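DR2417 (Deinococcus radiodurans, PDB 4XWT) probably degrades and matures RNA as a zinc-binding 5'-3' exonuclease, possibly with endonuclease activity, of the bacterial RNase J family. Local coordinates at residues A[263-268]-A[289-294]; A[324-329]-A[355-360]; A[169-174]-A[201-206]. One frame throughout, in Å; residues are numbered along the deposited sequence.

Contact 1: A[263-268]-A[289-294]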
ATOM      1  N   GLY A 263     -19.687 -30.532  11.296  1.00 49.63           N
ATOM      2  CA  GLY A 263     -19.282 -31.111  12.568  1.00 50.30           C
ATOM      3  C   GLY A 263     -18.148 -30.376  13.262  1.00 52.61           C
ATOM      4  O   GLY A 263     -17.340 -30.979  13.969  1.00 56.77           O
ATOM      5  N   ARG A 264     -18.083 -29.066  13.059  1.00 51.68           N
ATOM      6  CA  ARG A 264     -17.055 -28.256  13.697  1.00 49.62           C
ATOM      7  C   ARG A 264     -17.645 -27.280  14.728  1.00 43.89           C
ATOM      8  O   ARG A 264     -18.656 -26.633  14.462  1.00 41.78           O
ATOM      9  CB  ARG A 264     -16.273 -27.481  12.638  1.00 43.05           C
ATOM     10  CG  ARG A 264     -15.375 -28.342  11.776  1.00 38.58           C
ATOM     11  CD  ARG A 264     -14.534 -27.471  10.847  1.00 36.31           C
ATOM     12  NE  ARG A 264     -13.792 -28.308   9.914  1.00 42.17           N
ATOM     13  CZ  ARG A 264     -12.499 -28.596  10.029  1.00 41.83           C
ATOM     14  NH1 ARG A 264     -11.774 -28.079  11.017  1.00 37.12           N
ATOM     15  NH2 ARG A 264     -11.933 -29.382   9.134  1.00 37.28           N
ATOM     16  N   ARG A 265     -17.014 -27.188  15.901  1.00 40.44           N
ATOM     17  CA  ARG A 265     -17.391 -26.185  16.906  1.00 43.61           C
ATOM     18  C   ARG A 265     -16.641 -24.882  16.676  1.00 41.10           C
ATOM     19  O   ARG A 265     -15.524 -24.881  16.139  1.00 45.49           O
ATOM     20  CB  ARG A 265     -17.106 -26.683  18.320  1.00 47.92           C
ATOM     21  CG  ARG A 265     -17.768 -27.989  18.661  1.00 47.03           C
ATOM     22  CD  ARG A 265     -19.271 -27.865  18.560  1.00 45.64           C
ATOM     23  NE  ARG A 265     -19.801 -26.819  19.427  1.00 49.83           N
ATOM     24  CZ  ARG A 265     -20.157 -27.004  20.697  1.00 49.85           C
ATOM     25  NH1 ARG A 265     -20.017 -28.196  21.256  1.00 56.95           N
ATOM     26  NH2 ARG A 265     -20.640 -25.990  21.410  1.00 42.89           N
ATOM     27  N   VAL A 266     -17.241 -23.770  17.087  1.00 41.30           N
ATOM     28  CA  VAL A 266     -16.688 -22.463  16.764  1.00 37.61           C
ATOM     29  C   VAL A 266     -16.153 -21.708  17.991  1.00 45.24           C
ATOM     30  O   VAL A 266     -16.798 -21.636  19.044  1.00 41.08           O
ATOM     31  CB  VAL A 266     -17.734 -21.615  16.048  1.00 39.57           C
ATOM     32  CG1 VAL A 266     -17.147 -20.278  15.616  1.00 34.56           C
ATOM     33  CG2 VAL A 266     -18.270 -22.382  14.837  1.00 39.91           C
ATOM     34  N   VAL A 267     -14.943 -21.183  17.839  1.00 46.52           N
ATOM     35  CA  VAL A 267     -14.365 -20.231  18.774  1.00 41.58           C
ATOM     36  C   VAL A 267     -14.312 -18.872  18.107  1.00 42.95           C
ATOM     37  O   VAL A 267     -13.764 -18.727  16.999  1.00 47.34           O
ATOM     38  CB  VAL A 267     -12.941 -20.622  19.207  1.00 40.42           C
ATOM     39  CG1 VAL A 267     -12.379 -19.596  20.194  1.00 38.71           C
ATOM     40  CG2 VAL A 267     -12.937 -21.974  19.841  1.00 41.17           C
ATOM     41  N   MET A 268     -14.871 -17.866  18.758  1.00 40.35           N
ATOM     42  CA  MET A 268     -14.739 -16.535  18.214  1.00 34.35           C
ATOM     43  C   MET A 268     -13.718 -15.786  19.043  1.00 38.04           C
ATOM     44  O   MET A 268     -13.785 -15.808  20.268  1.00 39.64           O
ATOM     45  CB  MET A 268     -16.072 -15.808  18.198  1.00 43.70           C
ATOM     46  CG  MET A 268     -15.977 -14.436  17.578  1.00 45.45           C
ATOM     47  SD  MET A 268     -17.590 -13.656  17.422  1.00 47.38           S
ATOM     48  CE  MET A 268     -18.283 -14.540  15.991  1.00 38.01           C
ATOM     49  N   PRO A 289     -26.131 -22.039  16.103  1.00 51.03           N
ATOM     50  CA  PRO A 289     -26.754 -23.356  16.276  1.00 48.93           C
ATOM     51  C   PRO A 289     -26.172 -24.085  17.486  1.00 48.07           C
ATOM     52  O   PRO A 289     -26.892 -24.816  18.159  1.00 55.20           O
ATOM     53  CB  PRO A 289     -26.435 -24.083  14.963  1.00 47.88           C
ATOM     54  CG  PRO A 289     -25.289 -23.320  14.348  1.00 51.97           C
ATOM     55  CD  PRO A 289     -25.427 -21.906  14.816  1.00 48.42           C
ATOM     56  N   GLU A 290     -24.891 -23.872  17.763  1.00 44.39           N
ATOM     57  CA  GLU A 290     -24.273 -24.377  18.984  1.00 50.36           C
ATOM     58  C   GLU A 290     -23.508 -23.250  19.652  1.00 47.14           C
ATOM     59  O   GLU A 290     -23.024 -22.352  18.974  1.00 53.33           O
ATOM     60  CB  GLU A 290     -23.332 -25.547  18.697  1.00 51.80           C
ATOM     61  CG  GLU A 290     -23.830 -26.507  17.640  1.00 51.95           C
ATOM     62  CD  GLU A 290     -22.926 -27.702  17.487  1.00 58.02           C
ATOM     63  OE1 GLU A 290     -22.395 -27.918  16.376  1.00 65.86           O
ATOM     64  OE2 GLU A 290     -22.740 -28.428  18.484  1.00 65.35           O
ATOM     65  N   PRO A 291     -23.423 -23.282  20.987  1.00 45.99           N
ATOM     66  CA  PRO A 291     -22.659 -22.303  21.769  1.00 45.02           C
ATOM     67  C   PRO A 291     -21.217 -22.114  21.257  1.00 47.99           C
ATOM     68  O   PRO A 291     -20.578 -23.083  20.827  1.00 47.40           O
ATOM     69  CB  PRO A 291     -22.666 -22.910  23.163  1.00 48.01           C
ATOM     70  CG  PRO A 291     -23.990 -23.652  23.230  1.00 50.36           C
ATOM     71  CD  PRO A 291     -24.260 -24.147  21.841  1.00 50.25           C
ATOM     72  N   PHE A 292     -20.732 -20.875  21.282  1.00 42.22           N
ATOM     73  CA  PHE A 292     -19.323 -20.608  21.049  1.00 44.46           C
ATOM     74  C   PHE A 292     -18.514 -21.313  22.126  1.00 46.64           C
ATOM     75  O   PHE A 292     -18.969 -21.440  23.264  1.00 45.54           O
ATOM     76  CB  PHE A 292     -19.036 -19.105  21.059  1.00 45.82           C
ATOM     77  CG  PHE A 292     -19.608 -18.363  19.883  1.00 45.45           C
ATOM     78  CD1 PHE A 292     -18.986 -18.406  18.650  1.00 51.09           C
ATOM     79  CD2 PHE A 292     -20.761 -17.612  20.015  1.00 48.96           C
ATOM     80  CE1 PHE A 292     -19.507 -17.723  17.565  1.00 48.72           C
ATOM     81  CE2 PHE A 292     -21.292 -16.928  18.928  1.00 43.51           C
ATOM     82  CZ  PHE A 292     -20.654 -16.986  17.699  1.00 39.31           C
ATOM     83  N   LEU A 293     -17.321 -21.773  21.773  1.00 40.02           N
ATOM     84  CA  LEU A 293     -16.432 -22.399  22.750  1.00 44.80           C
ATOM     85  C   LEU A 293     -15.208 -21.523  23.012  1.00 46.63           C
ATOM     86  O   LEU A 293     -14.909 -20.629  22.230  1.00 48.72           O
ATOM     87  CB  LEU A 293     -15.987 -23.786  22.270  1.00 47.08           C
ATOM     88  CG  LEU A 293     -17.004 -24.933  22.260  1.00 47.50           C
ATOM     89  CD1 LEU A 293     -16.358 -26.277  21.923  1.00 47.63           C
ATOM     90  CD2 LEU A 293     -17.712 -25.029  23.590  1.00 46.45           C
ATOM     91  N   THR A 294     -14.501 -21.775  24.112  1.00 46.11           N
ATOM     92  CA  THR A 294     -13.207 -21.127  24.320  1.00 51.83           C
ATOM     93  C   THR A 294     -12.114 -21.941  23.621  1.00 54.98           C
ATOM     94  O   THR A 294     -12.352 -23.073  23.207  1.00 51.15           O
ATOM     95  CB  THR A 294     -12.857 -20.986  25.807  1.00 47.38           C
ATOM     96  OG1 THR A 294     -12.617 -22.281  26.364  1.00 54.14           O
ATOM     97  CG2 THR A 294     -14.001 -20.308  26.567  1.00 46.78           C
TER
HETATM   98  O   HOH W   1     -19.610 -24.147  18.251  1.00 44.86           O
HETATM   99  O   HOH W   2     -15.651 -18.129  21.380  1.00 40.46           O
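Arg265 and Val266 open an edge strand, 265-269, of the parallel five-stranded sheet in the beta-CASP domain, and the loop residues Glu290 to Leu293 run along the edge of that strand without forming a regular strand themselves. One direct backbone bond joins the two, Leu293 N to Val266 O at 2.8 Å and nearly straight (169°). The Arg265 guanidinium is sandwiched: Leu293 CD1 sits over the centre of one face, while Glu290 OE2 lies above the other, offset toward the rim. Glu290 OE2 stands well out of the guanidinium plane, 3.5 Å from Arg265 NE, so the salt bridge is one of charge alone. At the edge of the group Arg265 NH2 donates to Pro291 O at 3.0 Å. Bends at chi2 and chi3 (-61° and -58°) fold the arginine chain back over the loop. Farther along, Met268 and Phe292 make an oblique Met-aromatic contact, Met268 SD 5.0 Å from the ring centroid, and Val266 CG1 lies beside the same ring. Two waters bridge the segments: one accepts from Met268 N and donates to Leu293 O, the other accepts from Arg265 NE and Val266 N and gives Pro291 O its second donor.

In the second shell, Leu301 packs on both Arg265 and Leu293, Leu307 and Val309 of the neighbouring strand hold the other edge of 265-269, and His260 ND1 is hydrogen-bonded to Glu290 OE1.

Contact 2: A[324-329]-A[355-360]; sequences LAFGTH and NLIVNR
Leu356, Ile357 and Arg360, on one side of helix 351-364, receive Ala325 and Phe326 within the beta-CASP domain, just before Gly327, whose positive phi ends helix 320-325 in a Schellman motif. Leu356 comes first: Leu356 CD2 meets Phe326 CZ at 3.9 Å, in the plane of the ring and at its edge, with the two side chains crossing at about a right angle.

Ile357 follows with two neighbours. Ile357 CB lies 4.1 Å from Ala325 CB, and Ile357 CG2 reaches Phe326 CE2 at 3.9 Å. A chi1 of 54° sets CG1 between the backbone N and the carbonyl carbon, so CG2 is the branch turned to the phenylalanine while the longer arm leads away; Leu321, one turn before Ala325, also packs on this isoleucine. Asn359 faces elsewhere, its amide bonded to Glu405 and to the backbone of Arg407 of the second subunit, so the same helix serves the dimer interface.

Arg360 closes the series. Arg360 CB rests 3.6 Å from Ala325 O, and a bend at chi2 (-69°) brings Arg360 NE to 3.6 Å from Phe326 CE1. Ring and guanidinium planes stand 80° apart, which excludes a parallel stack; within the helix, one turn back, Leu356 CD1 lies over one face of the guanidinium, toward its rim. Pro317 touches Phe326 as well, and Glu363 offers Arg360 NH1 a long, weak ion pair. Between these two segments the join is apolar and van der Waals, so their fit probably rests on side-chain shape.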
ATOM      1  N   LEU A 324      -1.277 -14.965  15.512  1.00 36.62           N
ATOM      2  CA  LEU A 324      -1.144 -16.338  15.060  1.00 36.98           C
ATOM      3  C   LEU A 324      -0.052 -16.424  14.000  1.00 41.37           C
ATOM      4  O   LEU A 324       0.787 -17.303  14.045  1.00 42.19           O
ATOM      5  CB  LEU A 324      -2.475 -16.867  14.513  1.00 34.89           C
ATOM      6  CG  LEU A 324      -3.512 -17.162  15.604  1.00 36.76           C
ATOM      7  CD1 LEU A 324      -4.802 -17.570  14.963  1.00 36.96           C
ATOM      8  CD2 LEU A 324      -3.010 -18.263  16.523  1.00 42.75           C
ATOM      9  N   ALA A 325      -0.066 -15.496  13.052  1.00 42.08           N
ATOM     10  CA  ALA A 325       0.897 -15.525  11.961  1.00 40.89           C
ATOM     11  C   ALA A 325       2.312 -15.204  12.459  1.00 46.69           C
ATOM     12  O   ALA A 325       3.278 -15.776  11.971  1.00 45.63           O
ATOM     13  CB  ALA A 325       0.470 -14.557  10.837  1.00 31.60           C
ATOM     14  N   PHE A 326       2.436 -14.318  13.445  1.00 45.59           N
ATOM     15  CA  PHE A 326       3.762 -13.920  13.933  1.00 45.43           C
ATOM     16  C   PHE A 326       4.215 -14.766  15.119  1.00 55.73           C
ATOM     17  O   PHE A 326       5.271 -14.521  15.699  1.00 56.18           O
ATOM     18  CB  PHE A 326       3.786 -12.431  14.304  1.00 49.73           C
ATOM     19  CG  PHE A 326       3.724 -11.510  13.109  1.00 54.90           C
ATOM     20  CD1 PHE A 326       4.856 -11.264  12.349  1.00 62.64           C
ATOM     21  CD2 PHE A 326       2.534 -10.896  12.742  1.00 57.18           C
ATOM     22  CE1 PHE A 326       4.802 -10.430  11.246  1.00 62.74           C
ATOM     23  CE2 PHE A 326       2.471 -10.060  11.640  1.00 58.36           C
ATOM     24  CZ  PHE A 326       3.606  -9.827  10.890  1.00 66.88           C
ATOM     25  N   GLY A 327       3.417 -15.771  15.463  1.00 57.92           N
ATOM     26  CA  GLY A 327       3.764 -16.702  16.521  1.00 55.29           C
ATOM     27  C   GLY A 327       3.730 -16.097  17.907  1.00 54.04           C
ATOM     28  O   GLY A 327       4.385 -16.590  18.815  1.00 51.12           O
ATOM     29  N   THR A 328       2.953 -15.034  18.084  1.00 56.27           N
ATOM     30  CA  THR A 328       2.917 -14.345  19.368  1.00 59.87           C
ATOM     31  C   THR A 328       1.587 -14.519  20.087  1.00 62.41           C
ATOM     32  O   THR A 328       1.300 -13.807  21.047  1.00 65.33           O
ATOM     33  CB  THR A 328       3.172 -12.836  19.210  1.00 58.34           C
ATOM     34  OG1 THR A 328       2.180 -12.275  18.341  1.00 65.34           O
ATOM     35  CG2 THR A 328       4.559 -12.577  18.640  1.00 57.71           C
ATOM     36  N   HIS A 329       0.762 -15.449  19.618  1.00 57.05           N
ATOM     37  CA  HIS A 329      -0.525 -15.658  20.260  1.00 48.62           C
ATOM     38  C   HIS A 329      -0.326 -16.421  21.548  1.00 49.62           C
ATOM     39  O   HIS A 329       0.409 -17.405  21.583  1.00 50.89           O
ATOM     40  CB  HIS A 329      -1.520 -16.405  19.365  1.00 47.43           C
ATOM     41  CG  HIS A 329      -2.907 -16.434  19.933  1.00 52.07           C
ATOM     42  ND1 HIS A 329      -3.254 -17.228  21.002  1.00 50.81           N
ATOM     43  CD2 HIS A 329      -4.019 -15.728  19.610  1.00 48.44           C
ATOM     44  CE1 HIS A 329      -4.527 -17.031  21.299  1.00 52.37           C
ATOM     45  NE2 HIS A 329      -5.014 -16.126  20.471  1.00 51.99           N
ATOM     46  N   ASN A 355      -0.101  -9.026   2.801  1.00 38.53           N
ATOM     47  CA  ASN A 355       0.947  -9.840   2.147  1.00 33.16           C
ATOM     48  C   ASN A 355       1.937 -10.377   3.154  1.00 29.84           C
ATOM     49  O   ASN A 355       2.369 -11.540   3.078  1.00 32.49           O
ATOM     50  CB  ASN A 355       1.696  -9.043   1.077  1.00 29.82           C
ATOM     51  CG  ASN A 355       2.626  -9.921   0.247  1.00 34.27           C
ATOM     52  OD1 ASN A 355       2.179 -10.884  -0.391  1.00 29.02           O
ATOM     53  ND2 ASN A 355       3.920  -9.603   0.264  1.00 34.26           N
ATOM     54  N   LEU A 356       2.292  -9.551   4.124  1.00 32.11           N
ATOM     55  CA  LEU A 356       3.271  -9.977   5.098  1.00 37.27           C
ATOM     56  C   LEU A 356       2.712 -11.127   5.951  1.00 37.29           C
ATOM     57  O   LEU A 356       3.432 -12.104   6.199  1.00 30.90           O
ATOM     58  CB  LEU A 356       3.727  -8.793   5.962  1.00 30.53           C
ATOM     59  CG  LEU A 356       4.605  -9.110   7.172  1.00 36.63           C
ATOM     60  CD1 LEU A 356       5.823  -9.965   6.800  1.00 47.66           C
ATOM     61  CD2 LEU A 356       5.044  -7.827   7.852  1.00 44.38           C
ATOM     62  N   ILE A 357       1.439 -11.046   6.375  1.00 35.65           N
ATOM     63  CA  ILE A 357       0.899 -12.144   7.189  1.00 32.46           C
ATOM     64  C   ILE A 357       0.728 -13.400   6.327  1.00 28.34           C
ATOM     65  O   ILE A 357       0.962 -14.502   6.798  1.00 34.32           O
ATOM     66  CB  ILE A 357      -0.462 -11.824   7.898  1.00 46.10           C
ATOM     67  CG1 ILE A 357      -1.514 -11.343   6.917  1.00 53.42           C
ATOM     68  CG2 ILE A 357      -0.288 -10.793   9.034  1.00 48.97           C
ATOM     69  CD1 ILE A 357      -2.920 -11.286   7.486  1.00 53.85           C
ATOM     70  N   VAL A 358       0.314 -13.228   5.077  1.00 30.27           N
ATOM     71  CA  VAL A 358       0.116 -14.360   4.163  1.00 29.65           C
ATOM     72  C   VAL A 358       1.455 -15.114   4.038  1.00 32.06           C
ATOM     73  O   VAL A 358       1.504 -16.329   4.185  1.00 32.64           O
ATOM     74  CB  VAL A 358      -0.383 -13.913   2.776  1.00 27.60           C
ATOM     75  CG1 VAL A 358      -0.205 -15.047   1.728  1.00 33.52           C
ATOM     76  CG2 VAL A 358      -1.856 -13.474   2.837  1.00 33.56           C
ATOM     77  N   ASN A 359       2.546 -14.387   3.829  1.00 29.46           N
ATOM     78  CA  ASN A 359       3.860 -15.043   3.719  1.00 29.13           C
ATOM     79  C   ASN A 359       4.274 -15.704   5.023  1.00 30.69           C
ATOM     80  O   ASN A 359       4.785 -16.822   5.014  1.00 32.16           O
ATOM     81  CB  ASN A 359       4.928 -14.043   3.267  1.00 30.64           C
ATOM     82  CG  ASN A 359       4.941 -13.868   1.771  1.00 32.88           C
ATOM     83  OD1 ASN A 359       5.009 -14.845   1.027  1.00 38.92           O
ATOM     84  ND2 ASN A 359       4.869 -12.627   1.317  1.00 31.36           N
ATOM     85  N   ARG A 360       4.013 -15.033   6.147  1.00 38.06           N
ATOM     86  CA  ARG A 360       4.292 -15.633   7.452  1.00 41.82           C
ATOM     87  C   ARG A 360       3.573 -16.968   7.581  1.00 40.29           C
ATOM     88  O   ARG A 360       4.150 -17.957   8.023  1.00 40.43           O
ATOM     89  CB  ARG A 360       3.874 -14.708   8.592  1.00 46.19           C
ATOM     90  CG  ARG A 360       4.779 -13.515   8.804  1.00 54.22           C
ATOM     91  CD  ARG A 360       6.127 -13.949   9.335  1.00 73.46           C
ATOM     92  NE  ARG A 360       6.957 -12.814   9.726  1.00 81.73           N
ATOM     93  CZ  ARG A 360       7.793 -12.191   8.905  1.00 81.67           C
ATOM     94  NH1 ARG A 360       7.914 -12.598   7.649  1.00 83.30           N
ATOM     95  NH2 ARG A 360       8.509 -11.163   9.340  1.00 80.92           N
TER

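Contact 3: A[169-174]-A[201-206]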
ATOM      1  N   ASP A 169     -38.906  14.453  -4.141  1.00 45.39           N
ATOM      2  CA  ASP A 169     -38.395  13.315  -3.375  1.00 39.10           C
ATOM      3  C   ASP A 169     -36.937  13.049  -3.667  1.00 45.32           C
ATOM      4  O   ASP A 169     -36.532  13.043  -4.827  1.00 48.79           O
ATOM      5  CB  ASP A 169     -39.201  12.054  -3.679  1.00 41.46           C
ATOM      6  CG  ASP A 169     -40.535  12.029  -2.956  1.00 52.75           C
ATOM      7  OD1 ASP A 169     -40.874  13.040  -2.309  1.00 56.37           O
ATOM      8  OD2 ASP A 169     -41.237  10.998  -3.035  1.00 61.28           O
ATOM      9  N   VAL A 170     -36.154  12.833  -2.611  1.00 41.86           N
ATOM     10  CA  VAL A 170     -34.765  12.408  -2.753  1.00 34.61           C
ATOM     11  C   VAL A 170     -34.679  10.953  -2.349  1.00 36.09           C
ATOM     12  O   VAL A 170     -35.120  10.588  -1.253  1.00 36.24           O
ATOM     13  CB  VAL A 170     -33.792  13.250  -1.881  1.00 38.75           C
ATOM     14  CG1 VAL A 170     -32.350  12.734  -2.019  1.00 35.25           C
ATOM     15  CG2 VAL A 170     -33.860  14.726  -2.249  1.00 45.58           C
ATOM     16  N   LEU A 171     -34.146  10.111  -3.235  1.00 38.16           N
ATOM     17  CA  LEU A 171     -33.959   8.718  -2.885  1.00 35.66           C
ATOM     18  C   LEU A 171     -32.477   8.514  -2.669  1.00 35.23           C
ATOM     19  O   LEU A 171     -31.667   8.737  -3.571  1.00 35.26           O
ATOM     20  CB  LEU A 171     -34.513   7.757  -3.955  1.00 32.52           C
ATOM     21  CG  LEU A 171     -34.504   6.274  -3.541  1.00 35.24           C
ATOM     22  CD1 LEU A 171     -35.614   5.484  -4.234  1.00 38.79           C
ATOM     23  CD2 LEU A 171     -33.157   5.563  -3.791  1.00 43.41           C
ATOM     24  N   HIS A 172     -32.140   8.110  -1.452  1.00 35.07           N
ATOM     25  CA  HIS A 172     -30.770   7.783  -1.096  1.00 31.54           C
ATOM     26  C   HIS A 172     -30.694   6.276  -0.872  1.00 28.83           C
ATOM     27  O   HIS A 172     -31.341   5.734   0.035  1.00 34.67           O
ATOM     28  CB  HIS A 172     -30.328   8.567   0.156  1.00 29.74           C
ATOM     29  CG  HIS A 172     -28.884   8.381   0.528  1.00 30.25           C
ATOM     30  ND1 HIS A 172     -28.314   9.030   1.603  1.00 34.38           N
ATOM     31  CD2 HIS A 172     -27.896   7.628  -0.017  1.00 35.54           C
ATOM     32  CE1 HIS A 172     -27.043   8.685   1.707  1.00 34.75           C
ATOM     33  NE2 HIS A 172     -26.760   7.839   0.732  1.00 35.54           N
ATOM     34  N   THR A 173     -29.899   5.602  -1.699  1.00 29.79           N
ATOM     35  CA  THR A 173     -29.739   4.149  -1.618  1.00 27.91           C
ATOM     36  C   THR A 173     -29.123   3.648  -0.327  1.00 32.24           C
ATOM     37  O   THR A 173     -29.240   2.468   0.003  1.00 34.59           O
ATOM     38  CB  THR A 173     -28.870   3.620  -2.788  1.00 33.11           C
ATOM     39  OG1 THR A 173     -27.541   4.141  -2.665  1.00 31.03           O
ATOM     40  CG2 THR A 173     -29.474   4.047  -4.132  1.00 32.13           C
ATOM     41  N   GLY A 174     -28.464   4.546   0.400  1.00 29.66           N
ATOM     42  CA  GLY A 174     -27.554   4.147   1.445  1.00 31.65           C
ATOM     43  C   GLY A 174     -26.448   3.314   0.809  1.00 29.61           C
ATOM     44  O   GLY A 174     -26.262   3.353  -0.412  1.00 30.64           O
ATOM     45  N   ASP A 201     -43.668   7.180  -8.825  1.00 56.90           N
ATOM     46  CA  ASP A 201     -44.088   8.375  -8.090  1.00 56.67           C
ATOM     47  C   ASP A 201     -43.291   9.591  -8.530  1.00 50.96           C
ATOM     48  O   ASP A 201     -43.817  10.691  -8.606  1.00 58.47           O
ATOM     49  CB  ASP A 201     -43.929   8.187  -6.578  1.00 60.11           C
ATOM     50  CG  ASP A 201     -44.746   7.034  -6.043  1.00 67.41           C
ATOM     51  OD1 ASP A 201     -45.475   6.408  -6.841  1.00 68.33           O
ATOM     52  OD2 ASP A 201     -44.669   6.758  -4.826  1.00 70.96           O
ATOM     53  N   GLY A 202     -42.017   9.389  -8.842  1.00 50.68           N
ATOM     54  CA  GLY A 202     -41.165  10.485  -9.253  1.00 51.26           C
ATOM     55  C   GLY A 202     -40.020  10.673  -8.276  1.00 53.24           C
ATOM     56  O   GLY A 202     -40.228  10.947  -7.095  1.00 52.81           O
ATOM     57  N   VAL A 203     -38.806  10.489  -8.771  1.00 51.82           N
ATOM     58  CA  VAL A 203     -37.617  10.750  -7.976  1.00 38.25           C
ATOM     59  C   VAL A 203     -36.906  11.975  -8.533  1.00 41.81           C
ATOM     60  O   VAL A 203     -36.374  11.944  -9.649  1.00 45.59           O
ATOM     61  CB  VAL A 203     -36.668   9.551  -7.970  1.00 37.41           C
ATOM     62  CG1 VAL A 203     -35.324   9.931  -7.348  1.00 47.39           C
ATOM     63  CG2 VAL A 203     -37.294   8.374  -7.218  1.00 35.43           C
ATOM     64  N   LEU A 204     -36.916  13.057  -7.762  1.00 41.55           N
ATOM     65  CA  LEU A 204     -36.218  14.269  -8.155  1.00 42.74           C
ATOM     66  C   LEU A 204     -34.695  14.052  -8.128  1.00 43.06           C
ATOM     67  O   LEU A 204     -34.000  14.347  -9.095  1.00 41.77           O
ATOM     68  CB  LEU A 204     -36.607  15.435  -7.244  1.00 45.48           C
ATOM     69  CG  LEU A 204     -35.935  16.765  -7.598  1.00 47.65           C
ATOM     70  CD1 LEU A 204     -36.199  17.135  -9.059  1.00 48.69           C
ATOM     71  CD2 LEU A 204     -36.432  17.864  -6.680  1.00 47.97           C
ATOM     72  N   LEU A 205     -34.183  13.521  -7.025  1.00 45.98           N
ATOM     73  CA  LEU A 205     -32.739  13.325  -6.886  1.00 39.82           C
ATOM     74  C   LEU A 205     -32.400  11.905  -6.443  1.00 36.00           C
ATOM     75  O   LEU A 205     -33.012  11.375  -5.515  1.00 42.42           O
ATOM     76  CB  LEU A 205     -32.161  14.339  -5.887  1.00 42.13           C
ATOM     77  CG  LEU A 205     -30.686  14.221  -5.466  1.00 42.93           C
ATOM     78  CD1 LEU A 205     -29.760  14.314  -6.669  1.00 37.62           C
ATOM     79  CD2 LEU A 205     -30.343  15.308  -4.446  1.00 48.06           C
ATOM     80  N   LEU A 206     -31.424  11.289  -7.107  1.00 34.46           N
ATOM     81  CA  LEU A 206     -30.904  10.006  -6.660  1.00 33.66           C
ATOM     82  C   LEU A 206     -29.520  10.207  -6.039  1.00 32.85           C
ATOM     83  O   LEU A 206     -28.655  10.806  -6.658  1.00 43.10           O
ATOM     84  CB  LEU A 206     -30.833   9.000  -7.829  1.00 31.46           C
ATOM     85  CG  LEU A 206     -30.169   7.659  -7.475  1.00 31.91           C
ATOM     86  CD1 LEU A 206     -30.928   6.950  -6.360  1.00 31.44           C
ATOM     87  CD2 LEU A 206     -30.001   6.717  -8.679  1.00 38.95           C
TER
HETATM   88  O   HOH W   3     -40.502   8.945  -4.791  1.00 46.17           O
HETATM   89  O   HOH W   4     -41.889   7.911  -3.570  1.00 58.81           O
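Strands 168-172 and 205-209, joined through helix 192-201 in a beta-alpha-beta unit of the metallo-beta-lactamase domain, begin their parallel pairing here. Asp169 O takes two amides from the incoming chain: Leu205 N at 3.3 Å, lying in the carbonyl plane, and Leu204 N in a weak, bent bond (127°). Two residues on, Leu171 N donates to Leu205 O at 2.8 Å, almost head-on to the carbonyl (C=O...N 174°). The bridges pair Val170 with Leu205 and Leu171 with Leu206.

Val170 and Leu205 lie side by side on one face of the sheet, with Val170 CG2 4.0 Å from Leu205 CB. On the other face Leu171 CD2 meets Leu206 CD1 at 3.7 Å, and Val203 CG1 touches Leu171 CB. The first torsion of Leu206 carries CG away from the backbone N, and chi2 of 60° swings CD1 back to Leu171 and to Thr173 CG2, which it meets at 3.9 Å. Leu391 and Thr394 of helix 384-394 pack on this second face.

Near the start of strand 168-172, Asp169 OD2 accepts from a water that also donates to Asp201 OD2, a link between two carboxylates that might ease the repulsion of like charges. At the other end Thr173 OG1 donates to Gly174 O at 2.7 Å, on a lone pair, and is also bonded to the backbone N of Asp209, the predicted proton donor. With apolar side chains on both faces and this polar link beyond them, the contact probably helps to position the turn that leads to the zinc ligand Asp175.

Overall arrangement
From the N terminus, contact 3 comes first, closing the connection from strand 168-172 through helix 192-201 to strand 205-209 in the metallo-beta-lactamase domain. The chain then enters the beta-CASP domain, where contact 1 closes the excursion from strand 265-269 through helix 271-282 and back to the sheet edge. Contact 2 opens later and brings helix 351-364 against the end of helix 320-325, after the chain has passed through strand 339-342. The three loops are in series, with no nesting or crossing. Contacts 1 and 2 have centres 24 Å apart; contact 3 lies about 46 Å from contact 2, centre to centre, on the opposite side of the chain's centre.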